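Local structure of fibronectin type III domain-containing protein (Simiduia agarivorans, 6P2K) at residues G14-A22 / V29-E37. The protein is a glycoside hydrolase of family 74 that probably cleaves beta-glucan chains such as xyloglucan, this chain being its beta-propeller portion and binding zinc. Sequence-based numbering, arbitrary orientation.
With ZN (zinc ion), chain Q.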
# COMPACT_ATOMS: atom_id res chain seq x y z
N GLY B 14 8.29 38.91 1.12
CA GLY B 14 6.88 38.55 1.14
C GLY B 14 5.92 39.71 1.02
O GLY B 14 4.71 39.48 1.03
N GLY B 15 6.42 40.94 0.92
CA GLY B 15 5.58 42.09 0.69
C GLY B 15 6.12 42.91 -0.47
O GLY B 15 7.28 42.78 -0.86
N GLN B 16 5.25 43.76 -1.02
CA GLN B 16 5.60 44.55 -2.20
C GLN B 16 6.86 45.36 -1.95
O GLN B 16 6.97 46.09 -0.96
CB GLN B 16 4.43 45.46 -2.57
CG GLN B 16 4.68 46.33 -3.80
CD GLN B 16 3.43 47.09 -4.24
OE1 GLN B 16 3.18 48.22 -3.79
NE2 GLN B 16 2.65 46.48 -5.12
N VAL B 17 7.83 45.22 -2.85
CA VAL B 17 9.13 45.87 -2.73
C VAL B 17 9.12 47.12 -3.60
O VAL B 17 8.72 47.08 -4.77
CB VAL B 17 10.27 44.92 -3.13
CG1 VAL B 17 11.61 45.62 -3.01
CG2 VAL B 17 10.23 43.66 -2.28
N GLN B 18 9.58 48.24 -3.03
CA GLN B 18 9.55 49.51 -3.74
C GLN B 18 10.78 49.71 -4.62
O GLN B 18 10.66 50.15 -5.76
CB GLN B 18 9.41 50.67 -2.76
CG GLN B 18 8.25 50.52 -1.80
CD GLN B 18 6.91 50.47 -2.52
OE1 GLN B 18 6.50 51.45 -3.15
NE2 GLN B 18 6.23 49.33 -2.43
N ASP B 19 11.97 49.38 -4.11
CA ASP B 19 13.19 49.61 -4.85
C ASP B 19 14.35 48.92 -4.16
O ASP B 19 14.30 48.61 -2.97
CB ASP B 19 13.49 51.11 -4.99
CG ASP B 19 14.30 51.43 -6.21
OD1 ASP B 19 14.56 50.51 -7.02
OD2 ASP B 19 14.69 52.61 -6.38
N VAL B 20 15.40 48.66 -4.94
CA VAL B 20 16.71 48.25 -4.43
C VAL B 20 17.74 49.14 -5.12
O VAL B 20 17.81 49.17 -6.35
CB VAL B 20 17.00 46.76 -4.70
CG1 VAL B 20 18.44 46.44 -4.34
CG2 VAL B 20 16.04 45.88 -3.92
N VAL B 21 18.52 49.87 -4.32
CA VAL B 21 19.41 50.90 -4.83
C VAL B 21 20.84 50.54 -4.49
O VAL B 21 21.16 50.29 -3.32
CB VAL B 21 19.05 52.29 -4.26
CG1 VAL B 21 19.89 53.37 -4.92
CG2 VAL B 21 17.56 52.56 -4.45
N ALA B 22 21.71 50.54 -5.49
CA ALA B 22 23.12 50.25 -5.28
C ALA B 22 23.87 51.50 -4.83
O ALA B 22 23.60 52.61 -5.30
CB ALA B 22 23.75 49.69 -6.55
N VAL B 29 27.21 46.89 -1.98
CA VAL B 29 26.44 47.62 -0.97
C VAL B 29 25.14 48.09 -1.61
O VAL B 29 25.16 48.87 -2.57
CB VAL B 29 27.24 48.80 -0.40
CG1 VAL B 29 26.36 49.60 0.55
CG2 VAL B 29 28.47 48.28 0.33
N VAL B 30 24.01 47.63 -1.08
CA VAL B 30 22.69 47.95 -1.61
C VAL B 30 21.73 48.25 -0.47
O VAL B 30 21.88 47.75 0.65
CB VAL B 30 22.12 46.81 -2.49
CG1 VAL B 30 22.91 46.68 -3.78
CG2 VAL B 30 22.13 45.49 -1.72
N TYR B 31 20.73 49.06 -0.78
CA TYR B 31 19.65 49.39 0.14
C TYR B 31 18.33 48.97 -0.47
O TYR B 31 18.14 49.09 -1.69
CB TYR B 31 19.65 50.89 0.46
CG TYR B 31 20.89 51.33 1.20
CD1 TYR B 31 22.05 51.66 0.51
CD2 TYR B 31 20.90 51.39 2.59
CE1 TYR B 31 23.18 52.06 1.19
CE2 TYR B 31 22.04 51.79 3.27
CZ TYR B 31 23.17 52.12 2.57
OH TYR B 31 24.30 52.50 3.25
N MET B 32 17.43 48.47 0.36
CA MET B 32 16.11 48.02 -0.09
C MET B 32 15.04 48.87 0.57
O MET B 32 15.06 49.08 1.79
CB MET B 32 15.88 46.54 0.22
CG MET B 32 14.61 46.00 -0.42
SD MET B 32 13.25 45.84 0.75
CE MET B 32 13.86 44.46 1.70
N ALA B 33 14.09 49.33 -0.24
CA ALA B 33 13.00 50.18 0.23
C ALA B 33 11.74 49.32 0.36
O ALA B 33 11.13 48.94 -0.65
CB ALA B 33 12.77 51.35 -0.72
N SER B 34 11.36 49.01 1.59
CA SER B 34 10.09 48.38 1.88
C SER B 34 9.03 49.45 2.11
O SER B 34 9.33 50.64 2.22
CB SER B 34 10.20 47.46 3.09
OG SER B 34 10.31 48.23 4.28
N ASP B 35 7.77 49.03 2.20
CA ASP B 35 6.70 49.97 2.48
C ASP B 35 6.21 49.92 3.92
O ASP B 35 5.37 50.73 4.30
CB ASP B 35 5.52 49.76 1.51
CG ASP B 35 5.07 48.31 1.42
OD1 ASP B 35 5.67 47.45 2.09
OD2 ASP B 35 4.11 48.05 0.67
N MET B 36 6.74 49.00 4.74
CA MET B 36 6.35 48.95 6.15
C MET B 36 7.50 48.66 7.11
O MET B 36 7.26 48.62 8.32
CB MET B 36 5.23 47.92 6.36
CG MET B 36 3.94 48.28 5.65
SD MET B 36 2.52 47.25 6.06
CE MET B 36 1.92 48.08 7.53
N GLU B 37 8.73 48.47 6.63
CA GLU B 37 9.88 48.23 7.49
C GLU B 37 10.98 49.27 7.34
O GLU B 37 12.05 49.11 7.92
CB GLU B 37 10.50 46.85 7.22
CG GLU B 37 9.75 45.69 7.82
CD GLU B 37 8.45 45.43 7.12
OE1 GLU B 37 7.43 45.26 7.81
OE2 GLU B 37 8.45 45.41 5.86
ZN ZN Q . 2.30 49.99 -3.23
O HOH W 1 1.89 48.91 -1.47
O HOH W 2 0.61 49.47 -4.37
O HOH W 3 3.70 51.41 -3.89
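V21 and Y31 form the regular antiparallel hydrogen-bonded pair of this contact: V21 N donates to Y31 O at 2.8 Å, and Y31 N returns a bond to V21 O. On one side of this pair the neighbouring V20 and M32 are a non-hydrogen-bonded pair, and their side chains cross obliquely, V20 CG2 lying 3.8 Å from M32 CG. V20 CG2 sits beside its backbone N while CG1 is opposite that N (chi1 172°), which turns CG1 toward V30 CB, 4.1 Å away. M32, bent at both its second and third torsions, also meets V17, whose CG1 is 4.0 Å from M32 CG. Further along, the register shifts at a classic beta bulge, where Q18 and D19 both face A33: Q18 N reaches A33 O, and A33 N bonds D19 O almost straight, 176° at the hydrogen. Strands 17-22 and 30-34, at 166° to each other, make the first hairpin of a four-stranded antiparallel blade, continued by strand 39-42, within one of the two seven-bladed propellers of a GH74 enzyme. On the face of V20 and V30 the blade packs against W350 of strand 348-351; on the other, Y31 and A33 meet strand 60-66. Beyond the bulge, Q16, extended as far as CD, brings OE1 to 2.1 Å from the zinc ion, which D124 and three waters also bind. D35 belongs to the second shell: water 1, a zinc ligand, donates to D35 OD2 at 3.2 Å. An alanine in place of D35 would remove that acceptor and is likely to leave the zinc-bound water less firmly oriented. The side chains of Q18 and D35 cross at about a right angle with amide and carboxylate in nearly parallel planes, Q18 NE2 4.0 Å from D35 OD2. S34 OG accepts from E37 N, three residues on, in an ST motif.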